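PDB 5UXD: macrolide 2'-phosphotransferase MphH from Brachybacterium faecium, which probably inactivates macrolide antibiotics by transferring a phosphate from a nucleotide such as GTP to their 2'-hydroxyl, and is seen here holding azithromycin. Local coordinates for residues L11-R16 with L50-R55; L26-I31 with R36-R41; K227-H232 with V243-Y248; A239-A244 with G258-C263. All blocks are in the same frame, centred on the assembly; numbering follows the deposited sequence.

Contact 1. Residues L11-R16 with L50-R55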
# COMPACT_ATOMS: atom_id res chain seq x y z
N LEU A 11 21.83 13.31 14.53
CA LEU A 11 22.57 12.36 15.35
C LEU A 11 22.16 12.48 16.81
O LEU A 11 22.10 11.47 17.52
CB LEU A 11 24.08 12.58 15.20
CG LEU A 11 24.73 12.28 13.84
CD1 LEU A 11 26.22 12.65 13.87
CD2 LEU A 11 24.53 10.82 13.48
N ASP A 12 21.91 13.71 17.27
CA ASP A 12 21.46 13.92 18.64
C ASP A 12 20.10 13.29 18.85
O ASP A 12 19.83 12.70 19.90
CB ASP A 12 21.40 15.42 18.97
CG ASP A 12 22.76 16.03 19.25
OD1 ASP A 12 23.71 15.28 19.58
OD2 ASP A 12 22.88 17.27 19.14
N LEU A 13 19.22 13.42 17.86
CA LEU A 13 17.87 12.86 17.97
C LEU A 13 17.92 11.35 18.13
O LEU A 13 17.29 10.79 19.03
CB LEU A 13 17.04 13.26 16.76
CG LEU A 13 15.69 12.57 16.60
CD1 LEU A 13 14.73 13.04 17.70
CD2 LEU A 13 15.12 12.86 15.23
N ALA A 14 18.67 10.67 17.26
CA ALA A 14 18.85 9.23 17.40
C ALA A 14 19.55 8.88 18.72
O ALA A 14 19.16 7.92 19.40
CB ALA A 14 19.64 8.68 16.21
N ALA A 15 20.60 9.64 19.08
CA ALA A 15 21.37 9.32 20.27
C ALA A 15 20.49 9.34 21.52
O ALA A 15 20.59 8.45 22.37
CB ALA A 15 22.53 10.30 20.43
N ARG A 16 19.61 10.33 21.63
CA ARG A 16 18.78 10.43 22.82
C ARG A 16 17.74 9.31 22.90
O ARG A 16 17.14 9.11 23.96
CB ARG A 16 18.10 11.80 22.89
CG ARG A 16 16.88 11.96 22.01
CD ARG A 16 16.23 13.33 22.22
NE ARG A 16 17.09 14.40 21.71
CZ ARG A 16 16.77 15.23 20.72
NH1 ARG A 16 15.59 15.15 20.13
NH2 ARG A 16 17.63 16.16 20.34
N LEU A 50 15.20 5.92 9.59
CA LEU A 50 14.61 6.83 10.56
C LEU A 50 13.46 7.57 9.90
O LEU A 50 13.60 8.07 8.79
CB LEU A 50 15.66 7.82 11.09
CG LEU A 50 16.71 7.22 12.03
CD1 LEU A 50 17.81 6.50 11.24
CD2 LEU A 50 17.31 8.28 12.94
N ARG A 51 12.31 7.60 10.58
CA ARG A 51 11.14 8.34 10.10
C ARG A 51 10.85 9.45 11.10
O ARG A 51 10.64 9.17 12.29
CB ARG A 51 9.91 7.43 9.94
CG ARG A 51 10.14 6.24 9.03
CD ARG A 51 8.91 5.33 9.04
NE ARG A 51 7.78 5.93 8.33
CZ ARG A 51 6.50 5.69 8.63
NH1 ARG A 51 6.18 4.88 9.63
NH2 ARG A 51 5.54 6.27 7.93
N LEU A 52 10.87 10.69 10.63
CA LEU A 52 10.66 11.84 11.51
C LEU A 52 9.30 12.47 11.24
O LEU A 52 9.10 13.07 10.18
CB LEU A 52 11.77 12.87 11.31
CG LEU A 52 13.11 12.55 11.98
CD1 LEU A 52 13.85 11.42 11.26
CD2 LEU A 52 13.95 13.80 12.02
N PRO A 53 8.34 12.37 12.17
CA PRO A 53 7.00 12.91 11.91
C PRO A 53 7.03 14.43 11.77
O PRO A 53 7.55 15.14 12.64
CB PRO A 53 6.19 12.47 13.14
CG PRO A 53 6.98 11.30 13.72
CD PRO A 53 8.42 11.64 13.45
N ARG A 54 6.49 14.93 10.65
CA ARG A 54 6.53 16.36 10.36
C ARG A 54 5.56 17.17 11.22
O ARG A 54 5.83 18.34 11.51
CB ARG A 54 6.23 16.61 8.89
CG ARG A 54 7.30 16.12 7.93
CD ARG A 54 7.05 16.66 6.52
NE ARG A 54 7.97 16.10 5.53
CZ ARG A 54 9.18 16.58 5.29
NH1 ARG A 54 9.63 17.63 5.98
NH2 ARG A 54 9.96 16.03 4.37
N ARG A 55 4.44 16.57 11.62
CA ARG A 55 3.38 17.25 12.36
C ARG A 55 2.74 16.25 13.31
O ARG A 55 2.68 15.05 12.99
CB ARG A 55 2.28 17.82 11.43
CG ARG A 55 2.76 18.63 10.24
CD ARG A 55 1.61 18.93 9.29
NE ARG A 55 0.98 17.72 8.78
CZ ARG A 55 1.47 16.97 7.80
NH1 ARG A 55 2.62 17.30 7.22
NH2 ARG A 55 0.83 15.87 7.40

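Contact 2. Residues L26-I31 with R36-R41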
# COMPACT_ATOMS: atom_id res chain seq x y z
N LEU A 26 25.13 9.13 6.94
CA LEU A 26 23.75 9.56 7.05
C LEU A 26 23.30 10.27 5.77
O LEU A 26 24.02 11.13 5.25
CB LEU A 26 23.56 10.48 8.25
CG LEU A 26 22.12 10.47 8.75
CD1 LEU A 26 22.09 10.49 10.26
CD2 LEU A 26 21.35 11.64 8.16
N ARG A 27 22.13 9.88 5.26
CA ARG A 27 21.51 10.49 4.10
C ARG A 27 20.04 10.73 4.43
O ARG A 27 19.47 10.08 5.31
CB ARG A 27 21.63 9.61 2.85
CG ARG A 27 23.07 9.40 2.38
CD ARG A 27 23.12 8.59 1.08
NE ARG A 27 23.71 9.35 -0.02
CZ ARG A 27 24.97 9.23 -0.43
NH1 ARG A 27 25.79 8.38 0.18
NH2 ARG A 27 25.42 9.97 -1.43
N THR A 28 19.41 11.67 3.72
CA THR A 28 18.00 11.95 3.97
C THR A 28 17.22 11.95 2.66
O THR A 28 17.75 12.28 1.60
CB THR A 28 17.78 13.30 4.68
OG1 THR A 28 18.35 14.36 3.90
CG2 THR A 28 18.39 13.29 6.08
N GLU A 29 15.95 11.54 2.77
CA GLU A 29 14.94 11.76 1.75
C GLU A 29 13.96 12.80 2.29
O GLU A 29 13.27 12.56 3.29
CB GLU A 29 14.21 10.46 1.42
CG GLU A 29 13.05 10.65 0.47
CD GLU A 29 13.51 11.09 -0.91
OE1 GLU A 29 14.04 10.24 -1.65
OE2 GLU A 29 13.34 12.29 -1.23
N GLU A 30 13.92 13.96 1.65
CA GLU A 30 13.13 15.09 2.13
C GLU A 30 11.76 15.22 1.48
O GLU A 30 11.01 16.13 1.84
CB GLU A 30 13.91 16.40 1.92
CG GLU A 30 15.39 16.32 2.26
CD GLU A 30 15.66 16.44 3.75
OE1 GLU A 30 14.68 16.42 4.53
OE2 GLU A 30 16.84 16.56 4.14
N ILE A 31 11.41 14.33 0.55
CA ILE A 31 10.25 14.57 -0.31
C ILE A 31 8.92 14.16 0.30
O ILE A 31 7.86 14.50 -0.26
CB ILE A 31 10.43 13.86 -1.67
CG1 ILE A 31 9.69 14.61 -2.78
CG2 ILE A 31 9.98 12.40 -1.58
CD1 ILE A 31 9.69 13.89 -4.11
N ARG A 36 9.89 13.11 7.37
CA ARG A 36 11.25 13.19 6.86
C ARG A 36 11.90 11.84 7.14
O ARG A 36 11.68 11.26 8.20
CB ARG A 36 12.01 14.32 7.55
CG ARG A 36 13.26 14.78 6.85
CD ARG A 36 13.95 15.84 7.67
NE ARG A 36 15.26 16.15 7.13
CZ ARG A 36 16.22 16.77 7.81
NH1 ARG A 36 15.99 17.16 9.07
NH2 ARG A 36 17.39 17.01 7.24
N VAL A 37 12.65 11.32 6.18
CA VAL A 37 13.24 9.99 6.29
C VAL A 37 14.76 10.09 6.21
O VAL A 37 15.29 10.79 5.34
CB VAL A 37 12.71 9.04 5.20
CG1 VAL A 37 13.41 7.69 5.28
CG2 VAL A 37 11.18 8.88 5.32
N ALA A 38 15.45 9.40 7.12
CA ALA A 38 16.90 9.32 7.08
C ALA A 38 17.36 7.87 7.13
O ALA A 38 16.71 7.01 7.73
CB ALA A 38 17.55 10.11 8.24
N PHE A 39 18.49 7.61 6.49
CA PHE A 39 19.15 6.31 6.50
C PHE A 39 20.57 6.47 7.02
O PHE A 39 21.28 7.38 6.58
CB PHE A 39 19.21 5.69 5.09
CG PHE A 39 17.92 5.76 4.34
CD1 PHE A 39 16.97 4.76 4.48
CD2 PHE A 39 17.66 6.81 3.48
CE1 PHE A 39 15.78 4.82 3.78
CE2 PHE A 39 16.47 6.88 2.78
CZ PHE A 39 15.53 5.88 2.93
N ALA A 40 20.99 5.59 7.92
CA ALA A 40 22.36 5.65 8.40
C ALA A 40 22.78 4.27 8.88
O ALA A 40 21.94 3.41 9.16
CB ALA A 40 22.53 6.66 9.55
N ARG A 41 24.09 4.07 8.98
CA ARG A 41 24.64 2.88 9.61
C ARG A 41 24.89 3.15 11.08
O ARG A 41 25.37 4.23 11.46
CB ARG A 41 25.92 2.44 8.91
CG ARG A 41 26.37 1.03 9.27
CD ARG A 41 27.54 0.57 8.40
NE ARG A 41 27.58 1.25 7.11
CZ ARG A 41 27.13 0.74 5.97
NH1 ARG A 41 26.57 -0.47 5.95
NH2 ARG A 41 27.22 1.44 4.85

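Contact 3. Residues K227-H232 with V243-Y248. With ZIT (azithromycin), chain C.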
# COMPACT_ATOMS: atom_id res chain seq x y z
N LYS A 227 -8.36 -6.65 -3.44
CA LYS A 227 -7.52 -5.46 -3.42
C LYS A 227 -6.04 -5.80 -3.54
O LYS A 227 -5.28 -5.04 -4.15
CB LYS A 227 -7.76 -4.68 -2.13
CG LYS A 227 -9.15 -4.12 -1.98
CD LYS A 227 -9.27 -3.39 -0.65
CE LYS A 227 -8.37 -2.16 -0.60
NZ LYS A 227 -8.64 -1.33 0.61
N ASP A 228 -5.63 -6.94 -2.98
CA ASP A 228 -4.22 -7.29 -2.94
C ASP A 228 -3.76 -8.07 -4.16
O ASP A 228 -2.56 -8.30 -4.32
CB ASP A 228 -3.90 -8.08 -1.66
CG ASP A 228 -3.89 -7.21 -0.42
OD1 ASP A 228 -3.74 -5.99 -0.58
OD2 ASP A 228 -4.03 -7.74 0.72
N LEU A 229 -4.70 -8.50 -5.01
CA LEU A 229 -4.37 -9.16 -6.25
C LEU A 229 -4.62 -8.28 -7.47
O LEU A 229 -4.11 -8.60 -8.55
CB LEU A 229 -5.20 -10.45 -6.40
CG LEU A 229 -4.92 -11.49 -5.30
CD1 LEU A 229 -6.03 -12.56 -5.27
CD2 LEU A 229 -3.57 -12.11 -5.53
N MET A 230 -5.40 -7.24 -7.25
CA MET A 230 -5.72 -6.37 -8.45
C MET A 230 -4.60 -5.68 -9.28
O MET A 230 -4.54 -5.62 -10.56
CB MET A 230 -6.71 -5.29 -8.03
CG MET A 230 -6.12 -4.27 -7.09
SD MET A 230 -7.34 -3.03 -6.68
CE MET A 230 -7.93 -2.60 -8.30
N PHE A 231 -3.54 -5.29 -8.56
CA PHE A 231 -2.46 -4.64 -9.32
C PHE A 231 -1.73 -5.65 -10.20
O PHE A 231 -1.34 -5.33 -11.33
CB PHE A 231 -1.51 -3.90 -8.36
CG PHE A 231 -2.20 -2.83 -7.53
CD1 PHE A 231 -2.64 -1.66 -8.12
CD2 PHE A 231 -2.47 -3.04 -6.18
CE1 PHE A 231 -3.31 -0.69 -7.36
CE2 PHE A 231 -3.14 -2.07 -5.42
CZ PHE A 231 -3.55 -0.90 -6.02
N HIS A 232 -1.55 -6.88 -9.70
CA HIS A 232 -1.02 -7.95 -10.54
C HIS A 232 -1.98 -8.28 -11.69
O HIS A 232 -1.54 -8.48 -12.83
CB HIS A 232 -0.75 -9.19 -9.69
CG HIS A 232 0.13 -10.21 -10.34
ND1 HIS A 232 -0.35 -11.42 -10.80
CD2 HIS A 232 1.45 -10.19 -10.64
CE1 HIS A 232 0.64 -12.11 -11.33
NE2 HIS A 232 1.75 -11.39 -11.26
N VAL A 243 -1.24 -18.13 -12.55
CA VAL A 243 -0.19 -18.72 -11.71
C VAL A 243 -0.24 -18.13 -10.30
O VAL A 243 -0.07 -18.84 -9.30
CB VAL A 243 1.20 -18.49 -12.36
CG1 VAL A 243 2.33 -18.72 -11.35
CG2 VAL A 243 1.40 -19.40 -13.58
N ALA A 244 -0.48 -16.82 -10.20
CA ALA A 244 -0.64 -16.17 -8.90
C ALA A 244 -1.85 -16.70 -8.15
O ALA A 244 -1.78 -16.95 -6.94
CB ALA A 244 -0.76 -14.66 -9.08
N LEU A 245 -2.98 -16.87 -8.85
CA LEU A 245 -4.18 -17.43 -8.23
C LEU A 245 -3.96 -18.85 -7.73
O LEU A 245 -4.52 -19.25 -6.70
CB LEU A 245 -5.32 -17.40 -9.24
CG LEU A 245 -5.96 -16.05 -9.52
CD1 LEU A 245 -7.01 -16.22 -10.64
CD2 LEU A 245 -6.61 -15.53 -8.25
N GLN A 246 -3.20 -19.66 -8.48
CA GLN A 246 -2.93 -21.03 -8.05
C GLN A 246 -2.11 -21.05 -6.76
O GLN A 246 -2.43 -21.79 -5.82
CB GLN A 246 -2.21 -21.80 -9.16
CG GLN A 246 -1.62 -23.13 -8.73
CD GLN A 246 -2.67 -24.21 -8.64
OE1 GLN A 246 -3.72 -24.11 -9.27
NE2 GLN A 246 -2.40 -25.25 -7.85
N ALA A 247 -1.05 -20.24 -6.70
CA ALA A 247 -0.27 -20.13 -5.48
C ALA A 247 -1.11 -19.57 -4.33
O ALA A 247 -0.98 -20.01 -3.18
CB ALA A 247 0.97 -19.26 -5.73
N TYR A 248 -2.01 -18.62 -4.62
CA TYR A 248 -2.91 -18.09 -3.60
C TYR A 248 -3.78 -19.20 -3.01
O TYR A 248 -3.90 -19.33 -1.78
CB TYR A 248 -3.79 -17.00 -4.22
CG TYR A 248 -4.72 -16.29 -3.28
CD1 TYR A 248 -4.25 -15.64 -2.14
CD2 TYR A 248 -6.09 -16.23 -3.54
CE1 TYR A 248 -5.11 -14.97 -1.28
CE2 TYR A 248 -6.96 -15.58 -2.70
CZ TYR A 248 -6.47 -14.94 -1.57
OH TYR A 248 -7.33 -14.27 -0.74
C1 ZIT C . -1.38 3.54 -8.84
C2 ZIT C . -1.77 3.85 -7.35
C3 ZIT C . -2.47 5.18 -7.39
C4 ZIT C . -1.37 6.22 -7.04
C5 ZIT C . -1.93 7.66 -6.99
C6 ZIT C . -1.40 8.41 -8.19
C7 ZIT C . 0.03 8.93 -7.92
C8 ZIT C . 0.54 9.71 -9.18
C9 ZIT C . 1.61 8.88 -9.95
N10 ZIT C . 0.92 7.83 -10.88
C11 ZIT C . 1.71 6.63 -11.09
C12 ZIT C . 0.76 5.42 -11.14
C13 ZIT C . 1.42 4.04 -11.00
C14 ZIT C . 0.37 3.04 -10.53
C15 ZIT C . 0.91 1.63 -10.70
C16 ZIT C . -0.05 0.60 -10.03
C17 ZIT C . -2.53 2.70 -6.77
C18 ZIT C . -0.72 5.82 -5.74
C19 ZIT C . -2.34 9.58 -8.49
C20 ZIT C . 1.09 10.99 -8.77
C21 ZIT C . 0.51 8.48 -12.13
C22 ZIT C . 2.53 6.73 -12.36
C23 ZIT C . 2.57 4.05 -9.98
O1 ZIT C . -2.22 3.58 -9.71
O6 ZIT C . -1.36 7.56 -9.32
O12 ZIT C . 0.01 5.42 -12.33
O13 ZIT C . 1.93 3.63 -12.29
O14 ZIT C . 0.07 3.23 -9.14
C1A ZIT C . -2.53 8.55 -4.85
C2A ZIT C . -1.97 9.02 -3.53
C3A ZIT C . -3.06 9.09 -2.52
C4A ZIT C . -4.16 9.95 -3.00
C5A ZIT C . -4.60 9.66 -4.44
C6A ZIT C . -5.48 10.71 -4.97
C7A ZIT C . -2.05 10.95 -1.34
C8A ZIT C . -3.49 9.50 -0.14
O1A ZIT C . -1.52 8.32 -5.79
O2A ZIT C . -0.93 8.15 -3.07
N3A ZIT C . -2.50 9.59 -1.22
O5A ZIT C . -3.48 9.54 -5.38
C1B ZIT C . -4.86 4.97 -7.18
C2B ZIT C . -5.81 4.33 -6.21
C3B ZIT C . -6.45 5.30 -5.28
C4B ZIT C . -7.06 6.42 -6.04
C5B ZIT C . -6.04 7.09 -6.90
C6B ZIT C . -6.71 8.24 -7.60
C7B ZIT C . -7.55 4.54 -4.44
C8B ZIT C . -5.16 5.18 -3.23
O1B ZIT C . -3.64 5.28 -6.53
O3B ZIT C . -5.45 5.88 -4.42
O4B ZIT C . -7.51 7.43 -5.10
O5B ZIT C . -5.41 6.18 -7.87

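Contact 4. Residues A239-A244 with G258-C263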
# COMPACT_ATOMS: atom_id res chain seq x y z
N ALA A 239 -2.41 -15.54 -18.18
CA ALA A 239 -1.91 -16.83 -17.70
C ALA A 239 -0.96 -16.67 -16.52
O ALA A 239 -0.80 -17.61 -15.73
CB ALA A 239 -1.20 -17.60 -18.81
N ILE A 240 -0.34 -15.50 -16.38
CA ILE A 240 0.54 -15.25 -15.25
C ILE A 240 -0.28 -14.89 -14.01
O ILE A 240 0.04 -15.32 -12.90
CB ILE A 240 1.55 -14.15 -15.62
CG1 ILE A 240 2.41 -14.58 -16.81
CG2 ILE A 240 2.43 -13.80 -14.42
CD1 ILE A 240 3.27 -15.79 -16.53
N PHE A 241 -1.36 -14.12 -14.18
CA PHE A 241 -2.28 -13.93 -13.06
C PHE A 241 -2.82 -15.27 -12.57
O PHE A 241 -3.00 -15.48 -11.36
CB PHE A 241 -3.43 -13.00 -13.44
CG PHE A 241 -4.35 -12.66 -12.26
CD1 PHE A 241 -3.86 -11.96 -11.18
CD2 PHE A 241 -5.69 -13.08 -12.25
CE1 PHE A 241 -4.67 -11.65 -10.10
CE2 PHE A 241 -6.53 -12.77 -11.16
CZ PHE A 241 -6.01 -12.06 -10.08
N GLU A 242 -3.07 -16.22 -13.49
CA GLU A 242 -3.57 -17.52 -13.07
C GLU A 242 -2.53 -18.28 -12.23
O GLU A 242 -2.90 -19.00 -11.30
CB GLU A 242 -4.01 -18.34 -14.28
CG GLU A 242 -4.44 -19.78 -13.97
CD GLU A 242 -5.46 -19.87 -12.83
OE1 GLU A 242 -5.28 -20.74 -11.95
OE2 GLU A 242 -6.42 -19.07 -12.82
N VAL A 243 -1.24 -18.13 -12.55
CA VAL A 243 -0.19 -18.72 -11.71
C VAL A 243 -0.24 -18.13 -10.30
O VAL A 243 -0.07 -18.84 -9.30
CB VAL A 243 1.20 -18.49 -12.36
CG1 VAL A 243 2.33 -18.72 -11.35
CG2 VAL A 243 1.40 -19.40 -13.58
N ALA A 244 -0.48 -16.82 -10.20
CA ALA A 244 -0.64 -16.17 -8.90
C ALA A 244 -1.85 -16.70 -8.15
O ALA A 244 -1.78 -16.95 -6.94
CB ALA A 244 -0.76 -14.66 -9.08
N GLY A 258 -15.43 -14.76 -10.58
CA GLY A 258 -15.34 -13.46 -11.21
C GLY A 258 -14.29 -12.53 -10.62
O GLY A 258 -14.37 -11.31 -10.82
N LEU A 259 -13.30 -13.08 -9.91
CA LEU A 259 -12.33 -12.22 -9.22
C LEU A 259 -11.50 -11.41 -10.21
O LEU A 259 -11.26 -10.22 -9.98
CB LEU A 259 -11.42 -13.04 -8.31
CG LEU A 259 -10.42 -12.33 -7.38
CD1 LEU A 259 -10.22 -13.12 -6.09
CD2 LEU A 259 -9.10 -12.09 -8.07
N ALA A 260 -11.05 -12.01 -11.31
CA ALA A 260 -10.23 -11.26 -12.25
C ALA A 260 -11.04 -10.13 -12.88
O ALA A 260 -10.55 -9.00 -13.01
CB ALA A 260 -9.62 -12.18 -13.31
N ARG A 261 -12.30 -10.42 -13.22
CA ARG A 261 -13.20 -9.40 -13.75
C ARG A 261 -13.32 -8.24 -12.77
O ARG A 261 -13.14 -7.07 -13.14
CB ARG A 261 -14.57 -10.03 -14.04
CG ARG A 261 -15.70 -9.07 -14.38
CD ARG A 261 -17.07 -9.78 -14.31
NE ARG A 261 -17.09 -11.02 -15.10
CZ ARG A 261 -17.82 -12.09 -14.81
NH1 ARG A 261 -18.61 -12.11 -13.74
NH2 ARG A 261 -17.75 -13.16 -15.59
N HIS A 262 -13.64 -8.56 -11.51
CA HIS A 262 -13.73 -7.59 -10.42
C HIS A 262 -12.48 -6.71 -10.33
O HIS A 262 -12.58 -5.48 -10.18
CB HIS A 262 -13.95 -8.37 -9.11
CG HIS A 262 -14.13 -7.52 -7.89
ND1 HIS A 262 -15.09 -6.54 -7.80
CD2 HIS A 262 -13.51 -7.55 -6.69
CE1 HIS A 262 -15.04 -5.98 -6.60
NE2 HIS A 262 -14.08 -6.58 -5.91
N CYS A 263 -11.29 -7.32 -10.42
CA CYS A 263 -10.04 -6.56 -10.28
C CYS A 263 -9.94 -5.45 -11.33
O CYS A 263 -9.58 -4.32 -11.01
CB CYS A 263 -8.82 -7.49 -10.39
SG CYS A 263 -8.51 -8.56 -9.00

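Contact 1. Residues L11-R16 with L50-R55
Leu-13 of helix 7-16 meets Leu-52 near the end of strand 47-53 and makes the larger part of the contact. Its CG stands anti to the backbone N (chi1 170°), which sends the isobutyl group from the helix toward the sheet, where it meets Leu-52 tip to tip. The closest atoms are CD2 of Leu-13 and CD2 of Leu-52, 3.5 Å apart. The same methyl of Leu-13 also touches the branch carbon of Leu-52. One residue on, the methyl of Ala-14 lies 4.0 Å from CD2 of Leu-50; Leu-50 is modelled in two conformers, and the distance holds for one of them. At the end of the segment the guanidinium of Arg-16 folds back, one face lying over the CA of Leu-13, while its NH1 forms a salt bridge with Glu-89. The contact is thus wholly apolar, a helix laid on alternate residues of a strand. Between the two leucines, Arg-51 points to the other face, where it binds GDP in another structure of this protein. Strand 35-42 pairs with 47-53 on one side and strand 91-94 on the other, and Leu-21 of strand 21-22 touches both Ala-14 and Leu-50.

Contact 2. Residues L26-I31 with R36-R41
Glu-30 and Arg-36 form a salt bridge at the end of an antiparallel hairpin whose strands are joined by backbone bonds and by side chains on one face. Four bonds tie the hydrogen-bonded pairs Arg-27 with Phe-39 and Glu-29 with Val-37; the shortest, from Glu-29 N to Val-37 O, is 2.8 Å and the longest, from Val-37 N to Glu-29 O, 3.2 Å. The tightly packed face carries Thr-28 opposite Ala-38, a non-hydrogen-bonded pair, with CG2 of Thr-28 3.9 Å from CB of Ala-38. Leu-26 adds to this face: its CG and CD1 rest against the CB of Ala-40, and CD2 reaches the CB of Ala-38. The other face is looser and nearer solvent. There Arg-27 and Glu-29 turn their ends away from the partner strand, and the Phe-39 ring approaches CB of Glu-29 only obliquely.

The polar contacts gather at the hairpin end. Arg-36, extended from CG to NE, grips Glu-30 side-on, each oxygen using its syn lone pair. The short bond, NE to OE1 at 2.7 Å, is bent (131°) and tilted from the guanidinium plane; the longer, NH2 to OE2 at 3.2 Å, is straighter and near it. Thr-28 OG1 donates to OE2 of Glu-30 from above the carboxylate plane, at 2.7 Å. Three bonds, two of them on OE2, should hold the carboxylate of Glu-30, which binds GDP in another structure of this protein; Asp-6 takes NH1 of Arg-36. Strand 47-53 continues the sheet beyond 35-42, while helix 7-16 covers the packed face through Leu-10, which touches Leu-26, Thr-28 and Arg-36.

Contact 3. Residues K227-H232 with V243-Y248
Leu-229 lies over the ring of Tyr-248, the two side chains meeting at a slant. Its CD1 methyl stands 4.2 Å from the centroid of the Tyr-248 ring and 17° off the ring normal, a CH-pi contact over the face but displaced toward the CD2-CE2 rim. With CG anti to the backbone N (chi1 -177°), the ring of Tyr-248 leaves helix 243-248 in the direction of segment 227-232. The same CD1 of Leu-229 also meets CD2 of Leu-245, 4.2 Å away, so one methyl is shared between an aromatic face and an aliphatic branch.

A turn further along, the imidazole of His-232 approaches Ala-244 obliquely, with CE1 and ND1 of His-232 each 3.7 Å from the CB of Ala-244. These contacts belong to the mainly helical lobe of the kinase-like phosphotransferase fold, where helices 230-235 and 238-250 follow each other and pack beside helix 119-133. That neighbour supplies Ala-122 and Leu-125 against His-232, and His-133 as the hydrogen-bonding partner of the Tyr-248 hydroxyl. The other nitrogen of His-133 bonds to Asp-228, whose carboxylate also takes the backbone N-H groups of His-196 and Gly-197, so a polar chain runs past the apolar contact.

On the far flank of segment 227-232, Phe-231 turns to azithromycin. Its CE1 lies 3.5 Å from the macrolide methyl C17, and CD1 of Phe-231 lies 3.9 Å from C16, the end of the drug's ethyl group; Tyr-200 meets the same phenyl ring.

Contact 4. Residues A239-A244 with G258-C263
Every side-chain contact between segments 239-244 and 258-263 is made by Phe-241, which meets Leu-259, Ala-260 and Cys-263. Its CG is anti to the backbone N (chi1 -175°), which points the ring across to the partner helix, whose short axis passes 12.3 Å from that of helix 239-244 at 115° in direction. The ring fills the gap together with Leu-259 and Ala-260.

Among the carbon contacts, CD2 of Leu-259 comes in the plane of the ring, at its edge, 3.7 Å from CZ of Phe-241, the two side chains crossing at about a right angle; Leu-259 has a second modelled conformer, so the distance holds for one of them. CB of Ala-260 approaches obliquely, 3.8 Å from CE2 of Phe-241. The thiol of Cys-263 is a looser neighbour, its SG 4.4 Å from CZ of Phe-241.

The backbone hydrogen bonds here stay within each helix. Gly-258 occupies the N-cap position, and its carbonyl oxygen accepts from the backbone N of His-262 at 2.9 Å. The His-262 side chain bonds to Trp-181 and Asp-224 outside the contact.

Helix 230-235 also touches the ring, through His-232 and Gln-233, as does Leu-229. Bridging of steeply inclined helices by one buried phenylalanine belongs here to the interior of the helical lobe of the aminoglycoside-phosphotransferase-like fold.

Contacts 1 and 2 share the sheet of the N-terminal lobe, through the neighbouring strands 47-53 and 35-42, and their centres lie about 10 Å apart; contacts 3 and 4 share helix 238-250 on the opposite side of the chain's centre, with centres about 6 Å apart. About 18 Å separates the nearest atoms of contacts 1 and 3. Contacts 1, 3 and 4 are buried and rest on van der Waals and CH-pi contacts without a hydrogen bond across, whereas contact 2, only partly buried, combines backbone bonding with a salt bridge beside the nucleotide site. Aliphatic tips serve the helix-on-sheet contact, and aromatic rings the contacts on helix 238-250, contact 3 also backing the azithromycin pocket.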